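Local coordinates for thiamine-biosynthesis protein ThiS (Geobacter metallireducens GS-15, PDB 3CWI) that probably serves as a ubiquitin-like sulfur carrier that delivers sulfur for building the thiazole ring of thiamine, at residues A[36-41]-A[61-66]. Sequence-based numbering, arbitrary orientation.
Sequences TVELNG and EFLYFM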
loop_
_atom_site.group_PDB
_atom_site.type_symbol
_atom_site.label_atom_id
_atom_site.label_comp_id
_atom_site.label_asym_id
_atom_site.label_seq_id
_atom_site.Cartn_x
_atom_site.Cartn_y
_atom_site.Cartn_z
ATOM N N THR A 36 -6.260 5.315 3.409
ATOM C CA THR A 36 -4.964 5.882 3.760
ATOM C C THR A 36 -3.923 4.776 3.695
ATOM O O THR A 36 -4.139 3.676 4.214
ATOM C CB THR A 36 -4.955 6.464 5.193
ATOM O OG1 THR A 36 -5.863 7.570 5.274
ATOM C CG2 THR A 36 -3.552 6.926 5.571
ATOM N N VAL A 37 -2.790 5.062 3.066
ATOM C CA VAL A 37 -1.742 4.057 2.948
ATOM C C VAL A 37 -0.505 4.382 3.766
ATOM O O VAL A 37 0.013 5.491 3.703
ATOM C CB VAL A 37 -1.310 3.871 1.478
ATOM C CG1 VAL A 37 -0.235 2.785 1.387
ATOM C CG2 VAL A 37 -2.516 3.494 0.621
ATOM N N GLU A 38 -0.042 3.403 4.538
ATOM C CA GLU A 38 1.166 3.567 5.338
ATOM C C GLU A 38 2.223 2.618 4.801
ATOM O O GLU A 38 1.940 1.452 4.525
ATOM C CB GLU A 38 0.906 3.263 6.818
ATOM C CG GLU A 38 0.417 4.458 7.624
ATOM C CD GLU A 38 0.394 4.193 9.121
ATOM O OE1 GLU A 38 1.452 3.819 9.680
ATOM O OE2 GLU A 38 -0.680 4.364 9.740
ATOM N N LEU A 39 3.436 3.136 4.629
ATOM C CA LEU A 39 4.552 2.344 4.130
ATOM C C LEU A 39 5.675 2.459 5.149
ATOM O O LEU A 39 6.175 3.553 5.419
ATOM C CB LEU A 39 5.017 2.870 2.767
ATOM C CG LEU A 39 6.267 2.213 2.182
ATOM C CD1 LEU A 39 6.068 0.691 2.090
ATOM C CD2 LEU A 39 6.545 2.794 0.807
ATOM N N ASN A 40 6.053 1.321 5.721
ATOM C CA ASN A 40 7.101 1.258 6.734
ATOM C C ASN A 40 6.864 2.247 7.883
ATOM O O ASN A 40 7.786 2.922 8.349
ATOM C CB ASN A 40 8.481 1.476 6.093
ATOM C CG ASN A 40 8.840 0.366 5.107
ATOM O OD1 ASN A 40 8.373 -0.767 5.243
ATOM N ND2 ASN A 40 9.688 0.680 4.129
ATOM N N GLY A 41 5.608 2.322 8.322
ATOM C CA GLY A 41 5.234 3.175 9.437
ATOM C C GLY A 41 5.044 4.648 9.161
ATOM O O GLY A 41 4.939 5.453 10.091
ATOM N N GLU A 61 0.343 -0.790 5.016
ATOM C CA GLU A 61 -0.894 -0.865 5.790
ATOM C C GLU A 61 -1.984 -0.045 5.112
ATOM O O GLU A 61 -1.736 1.049 4.613
ATOM C CB GLU A 61 -0.661 -0.316 7.194
ATOM C CG GLU A 61 0.424 -1.016 7.978
ATOM C CD GLU A 61 0.794 -0.245 9.231
ATOM O OE1 GLU A 61 1.446 0.817 9.110
ATOM O OE2 GLU A 61 0.424 -0.691 10.332
ATOM N N PHE A 62 -3.190 -0.591 5.097
ATOM C CA PHE A 62 -4.324 0.092 4.505
ATOM C C PHE A 62 -5.291 0.440 5.626
ATOM O O PHE A 62 -5.813 -0.444 6.305
ATOM C CB PHE A 62 -4.993 -0.802 3.461
ATOM C CG PHE A 62 -4.083 -1.180 2.328
ATOM C CD1 PHE A 62 -3.500 -0.202 1.537
ATOM C CD2 PHE A 62 -3.782 -2.512 2.071
ATOM C CE1 PHE A 62 -2.626 -0.538 0.509
ATOM C CE2 PHE A 62 -2.906 -2.861 1.042
ATOM C CZ PHE A 62 -2.334 -1.875 0.268
ATOM N N LEU A 63 -5.503 1.737 5.831
ATOM C CA LEU A 63 -6.385 2.203 6.894
ATOM C C LEU A 63 -7.491 3.111 6.350
ATOM O O LEU A 63 -7.309 3.801 5.344
ATOM C CB LEU A 63 -5.574 2.965 7.948
ATOM C CG LEU A 63 -4.205 2.413 8.379
ATOM C CD1 LEU A 63 -3.594 3.351 9.408
ATOM C CD2 LEU A 63 -4.345 1.013 8.945
ATOM N N TYR A 64 -8.640 3.104 7.026
ATOM C CA TYR A 64 -9.767 3.932 6.615
ATOM C C TYR A 64 -10.239 4.784 7.782
ATOM O O TYR A 64 -10.654 4.257 8.811
ATOM C CB TYR A 64 -10.939 3.072 6.137
ATOM C CG TYR A 64 -10.621 2.152 4.985
ATOM C CD1 TYR A 64 -10.065 0.890 5.205
ATOM C CD2 TYR A 64 -10.890 2.535 3.673
ATOM C CE1 TYR A 64 -9.790 0.029 4.139
ATOM C CE2 TYR A 64 -10.621 1.689 2.609
ATOM C CZ TYR A 64 -10.072 0.439 2.848
ATOM O OH TYR A 64 -9.807 -0.394 1.788
ATOM N N PHE A 65 -10.180 6.099 7.618
ATOM C CA PHE A 65 -10.616 7.004 8.667
ATOM C C PHE A 65 -11.978 7.617 8.352
ATOM O O PHE A 65 -12.201 8.132 7.257
ATOM C CB PHE A 65 -9.585 8.110 8.865
ATOM C CG PHE A 65 -8.250 7.611 9.331
ATOM C CD1 PHE A 65 -7.427 6.879 8.480
ATOM C CD2 PHE A 65 -7.821 7.858 10.634
ATOM C CE1 PHE A 65 -6.194 6.396 8.921
ATOM C CE2 PHE A 65 -6.593 7.381 11.086
ATOM C CZ PHE A 65 -5.776 6.646 10.225
HETATM N N MSE A 66 -12.886 7.547 9.322
HETATM C CA MSE A 66 -14.232 8.102 9.192
HETATM C C MSE A 66 -14.592 8.751 10.526
HETATM O O MSE A 66 -14.291 8.199 11.585
HETATM C CB MSE A 66 -15.233 6.992 8.872
HETATM C CG MSE A 66 -14.912 6.208 7.615
HETATM SE SE MSE A 66 -15.335 4.338 7.845
HETATM C CE MSE A 66 -13.863 3.894 9.031
HETATM O O HOH W 1 -8.789 7.085 5.252
HETATM O O HOH W 2 3.612 0.574 7.457
#
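Val37 and Phe62 lie side by side against helix 20-26, on the helix-covered face of the beta-grasp sheet expected of a ubiquitin-like protein. Beta-branched Val37 suits an extended strand, and its apolar branches suit this buried side: CG2, held anti to its own carbonyl carbon, meets the edge of the Phe62 ring near the ring plane, 3.9 Å from CD1. Both side chains also touch Leu24 of the helix, so these apolar residues help join sheet to helix. They form a non-hydrogen-bonded antiparallel pair, flanked by the hydrogen-bonded pairs Thr36–Leu63 and Glu38–Glu61; the bond from Thr36 N to Leu63 O is 2.7 Å long.

The opposite face, partly exposed, suits charged ends. Glu38 and Glu61 cross with their carboxylate planes 74° apart and Glu38 OE1 3.1 Å from Glu61 OE1, two like-charged acceptors whose closeness might raise the proton affinity of one acid. Glu38 OE2 also comes within a tight 3.1 Å of Leu63 CD1. Beta-branched Thr36 adds a hydroxyl: OG1 approaches the Phe65 ring obliquely and shares a water with Phe65 N. At the other end, Gly41, lacking a CB, readily takes a positive phi; a second water accepts from Gly41 N and donates to Glu61 OE1 at 2.7 Å.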